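PDB 5TZJ: glycosyl transferase from Staphylococcus aureus, which belongs to glycosyl transferase family 2 and holds uridine-diphosphate-N-acetylglucosamine in a pocket of its N-terminal part. Local coordinates for residues D243-S255 with F281-M294. Sequence-based numbering, arbitrary orientation.
Sequences DQILAEFLNRHFS and FIQAVPERVDALVM
The carboxylate of Asp-243 is gripped side-on by Arg-288: NE lies 2.7 Å from OD2, and NH2 lies 2.7 Å from OD1. Each oxygen offers its syn lone pair, and the carboxylate and guanidinium planes are nearly coplanar, 25° apart. The NE bond runs almost within the guanidinium plane, whereas OD1 is tilted out of it. Pro-286 CB lies over one guanidinium face, which probably limits how the group can turn. Further along the helix, Asn-251 OD1 accepts the backbone N-H of Met-294 (N to OD1 2.9 Å, N-H...O 175°), the donor tilted somewhat from the amide plane, while ND2 reaches the carbonyl oxygen of Leu-292 through a water. Met-294, bent at chi3, brings CE back to Ser-255 OG, which itself bonds Asn-251 O. Between Asp-243 and Asn-251 on the helix, Leu-250 splits its branches: CD1 meets Val-285 CG1 tip to tip at 3.7 Å, and CD2 lies 3.6 Å from Phe-281 CZ. Ala-247 CB fits against Leu-292 CB and Val-293 CG1, its small side chain letting the backbones come close. Beyond Asn-251, Phe-281 turns an edge to the face of His-253 in a T-shaped pair, planes at 76°; His-253 NE2 bonds Thr-259. Leu-233 and Ile-228 of helix 218-233 and Leu-301 of helix 298-305 extend the apolar packing. The contact thus fastens helix 271-282 and the chain that follows it along helix 239-256, within the TarS linker family region. An ion pair and an amide-to-backbone hydrogen bond at two separate sites probably fix the register of an otherwise largely apolar interface.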
loop_
_atom_site.group_PDB
_atom_site.type_symbol
_atom_site.label_atom_id
_atom_site.label_comp_id
_atom_site.label_asym_id
_atom_site.label_seq_id
_atom_site.Cartn_x
_atom_site.Cartn_y
_atom_site.Cartn_z
ATOM N N ASP A 243 4.602 18.728 -3.599
ATOM C CA ASP A 243 4.809 18.932 -2.163
ATOM C C ASP A 243 3.577 18.513 -1.396
ATOM O O ASP A 243 3.673 17.868 -0.342
ATOM C CB ASP A 243 5.108 20.409 -1.846
ATOM C CG ASP A 243 6.567 20.811 -2.098
ATOM O OD1 ASP A 243 7.378 19.967 -2.600
ATOM O OD2 ASP A 243 6.918 21.983 -1.760
ATOM N N GLN A 244 2.405 18.866 -1.927
ATOM C CA GLN A 244 1.153 18.561 -1.243
ATOM C C GLN A 244 0.902 17.066 -1.206
ATOM O O GLN A 244 0.435 16.547 -0.187
ATOM C CB GLN A 244 -0.011 19.273 -1.929
ATOM C CG GLN A 244 -0.595 20.384 -1.082
ATOM C CD GLN A 244 -1.092 19.878 0.294
ATOM O OE1 GLN A 244 -1.485 18.708 0.452
ATOM N NE2 GLN A 244 -1.054 20.750 1.288
ATOM N N ILE A 245 1.215 16.349 -2.298
ATOM C CA ILE A 245 1.098 14.879 -2.269
ATOM C C ILE A 245 2.082 14.258 -1.265
ATOM O O ILE A 245 1.729 13.364 -0.478
ATOM C CB ILE A 245 1.270 14.310 -3.684
ATOM C CG1 ILE A 245 0.061 14.719 -4.535
ATOM C CG2 ILE A 245 1.509 12.745 -3.687
ATOM C CD1 ILE A 245 0.419 14.707 -6.030
ATOM N N LEU A 246 3.333 14.686 -1.289
ATOM C CA LEU A 246 4.281 14.190 -0.282
ATOM C C LEU A 246 3.785 14.444 1.140
ATOM O O LEU A 246 3.827 13.539 1.985
ATOM C CB LEU A 246 5.626 14.839 -0.487
ATOM C CG LEU A 246 6.831 14.304 0.277
ATOM C CD1 LEU A 246 6.939 12.736 0.251
ATOM C CD2 LEU A 246 8.117 14.892 -0.381
ATOM N N ALA A 247 3.264 15.662 1.421
ATOM C CA ALA A 247 2.724 15.924 2.748
ATOM C C ALA A 247 1.609 14.952 3.100
ATOM O O ALA A 247 1.579 14.422 4.213
ATOM C CB ALA A 247 2.216 17.387 2.859
ATOM N N GLU A 248 0.683 14.691 2.164
ATOM C CA GLU A 248 -0.398 13.746 2.457
ATOM C C GLU A 248 0.155 12.351 2.719
ATOM O O GLU A 248 -0.382 11.612 3.570
ATOM C CB GLU A 248 -1.414 13.645 1.309
ATOM C CG GLU A 248 -2.385 14.804 1.237
ATOM C CD GLU A 248 -3.019 15.177 2.592
ATOM O OE1 GLU A 248 -3.488 14.266 3.358
ATOM O OE2 GLU A 248 -3.036 16.400 2.869
ATOM N N PHE A 249 1.150 11.945 1.926
ATOM C CA PHE A 249 1.776 10.652 2.171
ATOM C C PHE A 249 2.398 10.624 3.563
ATOM O O PHE A 249 2.327 9.608 4.265
ATOM C CB PHE A 249 2.850 10.322 1.111
ATOM C CG PHE A 249 3.505 8.978 1.372
ATOM C CD1 PHE A 249 2.799 7.802 1.150
ATOM C CD2 PHE A 249 4.732 8.909 2.006
ATOM C CE1 PHE A 249 3.365 6.542 1.459
ATOM C CE2 PHE A 249 5.302 7.654 2.300
ATOM C CZ PHE A 249 4.610 6.487 2.029
ATOM N N LEU A 250 3.004 11.735 3.977
ATOM C CA LEU A 250 3.612 11.770 5.313
ATOM C C LEU A 250 2.541 11.722 6.415
ATOM O O LEU A 250 2.735 11.055 7.430
ATOM C CB LEU A 250 4.496 13.011 5.446
ATOM C CG LEU A 250 5.754 13.030 4.554
ATOM C CD1 LEU A 250 6.449 14.430 4.603
ATOM C CD2 LEU A 250 6.758 11.941 5.002
ATOM N N ASN A 251 1.381 12.390 6.215
ATOM C CA ASN A 251 0.296 12.289 7.194
ATOM C C ASN A 251 -0.135 10.838 7.395
ATOM O O ASN A 251 -0.310 10.370 8.533
ATOM C CB ASN A 251 -0.915 13.110 6.735
ATOM C CG ASN A 251 -0.688 14.607 6.871
ATOM O OD1 ASN A 251 0.166 15.082 7.644
ATOM N ND2 ASN A 251 -1.452 15.364 6.125
ATOM N N ARG A 252 -0.407 10.148 6.274
ATOM C CA ARG A 252 -0.752 8.737 6.305
ATOM C C ARG A 252 0.316 7.927 7.040
ATOM O O ARG A 252 0.006 7.114 7.925
ATOM C CB ARG A 252 -0.908 8.227 4.865
ATOM C CG ARG A 252 -0.828 6.686 4.759
ATOM C CD ARG A 252 0.053 6.157 3.567
ATOM N NE ARG A 252 0.377 4.737 3.804
ATOM C CZ ARG A 252 -0.432 3.726 3.508
ATOM N NH1 ARG A 252 -1.568 3.953 2.882
ATOM N NH2 ARG A 252 -0.084 2.468 3.809
ATOM N N HIS A 253 1.565 8.110 6.640
ATOM C CA HIS A 253 2.652 7.227 7.102
ATOM C C HIS A 253 2.835 7.344 8.605
ATOM O O HIS A 253 2.856 6.338 9.324
ATOM C CB HIS A 253 3.944 7.598 6.402
ATOM C CG HIS A 253 5.144 6.877 6.943
ATOM N ND1 HIS A 253 5.489 5.618 6.506
ATOM C CD2 HIS A 253 6.052 7.213 7.900
ATOM C CE1 HIS A 253 6.566 5.204 7.163
ATOM N NE2 HIS A 253 6.934 6.152 8.015
ATOM N N PHE A 254 2.906 8.595 9.108
ATOM C CA PHE A 254 3.148 8.825 10.529
ATOM C C PHE A 254 1.940 8.477 11.372
ATOM O O PHE A 254 2.106 8.218 12.575
ATOM C CB PHE A 254 3.573 10.300 10.795
ATOM C CG PHE A 254 5.044 10.545 10.563
ATOM C CD1 PHE A 254 5.543 10.747 9.268
ATOM C CD2 PHE A 254 5.926 10.547 11.640
ATOM C CE1 PHE A 254 6.886 10.947 9.056
ATOM C CE2 PHE A 254 7.261 10.772 11.439
ATOM C CZ PHE A 254 7.759 10.962 10.161
ATOM N N SER A 255 0.737 8.419 10.760
ATOM C CA SER A 255 -0.457 8.030 11.489
ATOM C C SER A 255 -0.656 6.530 11.530
ATOM O O SER A 255 -1.183 6.021 12.523
ATOM C CB SER A 255 -1.730 8.642 10.879
ATOM O OG SER A 255 -1.604 10.036 10.777
ATOM N N PHE A 281 15.047 8.509 5.268
ATOM C CA PHE A 281 13.816 8.742 4.520
ATOM C C PHE A 281 13.391 10.219 4.650
ATOM O O PHE A 281 13.178 10.906 3.628
ATOM C CB PHE A 281 12.753 7.771 5.038
ATOM C CG PHE A 281 11.279 8.219 4.888
ATOM C CD1 PHE A 281 10.788 8.724 3.696
ATOM C CD2 PHE A 281 10.385 7.985 5.943
ATOM C CE1 PHE A 281 9.428 9.063 3.552
ATOM C CE2 PHE A 281 9.030 8.288 5.828
ATOM C CZ PHE A 281 8.538 8.812 4.623
ATOM N N ILE A 282 13.377 10.746 5.878
ATOM C CA ILE A 282 12.940 12.151 6.049
ATOM C C ILE A 282 13.925 13.120 5.396
ATOM O O ILE A 282 13.516 14.175 4.908
ATOM C CB ILE A 282 12.708 12.430 7.541
ATOM C CG1 ILE A 282 11.694 11.417 8.061
ATOM C CG2 ILE A 282 12.158 13.893 7.798
ATOM C CD1 ILE A 282 10.380 11.417 7.176
ATOM N N GLN A 283 15.208 12.732 5.242
ATOM C CA GLN A 283 16.159 13.631 4.603
ATOM C C GLN A 283 15.907 13.788 3.112
ATOM O O GLN A 283 16.346 14.777 2.506
ATOM C CB GLN A 283 17.599 13.165 4.891
ATOM C CG GLN A 283 18.039 13.671 6.289
ATOM C CD GLN A 283 19.380 13.137 6.790
ATOM O OE1 GLN A 283 20.169 12.568 6.046
ATOM N NE2 GLN A 283 19.630 13.318 8.082
ATOM N N ALA A 284 15.170 12.884 2.518
ATOM C CA ALA A 284 14.733 13.086 1.151
ATOM C C ALA A 284 13.540 14.032 1.039
ATOM O O ALA A 284 13.196 14.379 -0.093
ATOM C CB ALA A 284 14.329 11.735 0.527
ATOM N N VAL A 285 12.898 14.383 2.156
ATOM C CA VAL A 285 11.751 15.292 2.175
ATOM C C VAL A 285 12.271 16.713 2.380
ATOM O O VAL A 285 12.879 16.989 3.423
ATOM C CB VAL A 285 10.755 14.889 3.276
ATOM C CG1 VAL A 285 9.581 15.918 3.432
ATOM C CG2 VAL A 285 10.200 13.448 3.022
ATOM N N PRO A 286 12.140 17.615 1.413
ATOM C CA PRO A 286 12.596 18.994 1.657
ATOM C C PRO A 286 11.845 19.587 2.844
ATOM O O PRO A 286 10.645 19.401 2.980
ATOM C CB PRO A 286 12.244 19.742 0.360
ATOM C CG PRO A 286 12.127 18.646 -0.696
ATOM C CD PRO A 286 11.535 17.460 0.086
ATOM N N GLU A 287 12.578 20.341 3.674
ATOM C CA GLU A 287 12.030 20.909 4.904
ATOM C C GLU A 287 10.809 21.793 4.667
ATOM O O GLU A 287 9.954 21.899 5.547
ATOM C CB GLU A 287 13.121 21.718 5.609
ATOM C CG GLU A 287 12.812 22.148 7.021
ATOM C CD GLU A 287 13.963 23.007 7.605
ATOM O OE1 GLU A 287 15.117 22.520 7.651
ATOM O OE2 GLU A 287 13.724 24.190 7.962
ATOM N N ARG A 288 10.693 22.430 3.503
ATOM C CA ARG A 288 9.509 23.272 3.260
ATOM C C ARG A 288 8.218 22.468 3.296
ATOM O O ARG A 288 7.138 23.045 3.488
ATOM C CB ARG A 288 9.631 23.967 1.900
ATOM C CG ARG A 288 9.649 22.928 0.685
ATOM C CD ARG A 288 10.015 23.528 -0.677
ATOM N NE ARG A 288 9.567 22.545 -1.677
ATOM C CZ ARG A 288 10.385 21.780 -2.425
ATOM N NH1 ARG A 288 11.723 21.945 -2.376
ATOM N NH2 ARG A 288 9.871 20.855 -3.252
ATOM N N VAL A 289 8.304 21.144 3.125
ATOM C CA VAL A 289 7.103 20.335 3.096
ATOM C C VAL A 289 6.518 20.219 4.489
ATOM O O VAL A 289 5.319 19.951 4.633
ATOM C CB VAL A 289 7.418 18.938 2.506
ATOM C CG1 VAL A 289 6.182 18.028 2.545
ATOM C CG2 VAL A 289 7.985 19.071 1.100
ATOM N N ASP A 290 7.347 20.404 5.528
ATOM C CA ASP A 290 6.884 20.169 6.893
ATOM C C ASP A 290 5.738 21.101 7.241
ATOM O O ASP A 290 4.831 20.729 7.997
ATOM C CB ASP A 290 8.030 20.386 7.885
ATOM C CG ASP A 290 9.177 19.369 7.739
ATOM O OD1 ASP A 290 9.155 18.586 6.744
ATOM O OD2 ASP A 290 10.140 19.414 8.583
ATOM N N ALA A 291 5.751 22.300 6.661
ATOM C CA ALA A 291 4.714 23.308 6.880
ATOM C C ALA A 291 3.377 22.844 6.343
ATOM O O ALA A 291 2.330 23.378 6.758
ATOM C CB ALA A 291 5.106 24.647 6.199
ATOM N N LEU A 292 3.372 21.845 5.466
ATOM C CA LEU A 292 2.107 21.362 4.923
ATOM C C LEU A 292 1.556 20.126 5.616
ATOM O O LEU A 292 0.428 19.745 5.292
ATOM C CB LEU A 292 2.233 21.011 3.430
ATOM C CG LEU A 292 2.926 22.000 2.499
ATOM C CD1 LEU A 292 3.039 21.343 1.102
ATOM C CD2 LEU A 292 2.162 23.284 2.474
ATOM N N VAL A 293 2.334 19.424 6.463
ATOM C CA VAL A 293 1.830 18.219 7.144
ATOM C C VAL A 293 1.021 18.635 8.377
ATOM O O VAL A 293 1.100 19.794 8.798
ATOM C CB VAL A 293 2.973 17.273 7.558
ATOM C CG1 VAL A 293 3.814 16.935 6.326
ATOM C CG2 VAL A 293 3.851 17.934 8.656
ATOM N N MET A 294 0.304 17.682 8.993
ATOM C CA MET A 294 -0.359 17.932 10.274
ATOM C C MET A 294 0.621 18.519 11.294
ATOM O O MET A 294 1.722 18.015 11.470
ATOM C CB MET A 294 -0.964 16.649 10.829
ATOM C CG MET A 294 -2.233 16.238 10.077
ATOM S SD MET A 294 -2.986 14.769 10.839
ATOM C CE MET A 294 -1.760 13.492 10.521
HETATM O O HOH W 1 -1.831 18.263 6.315
#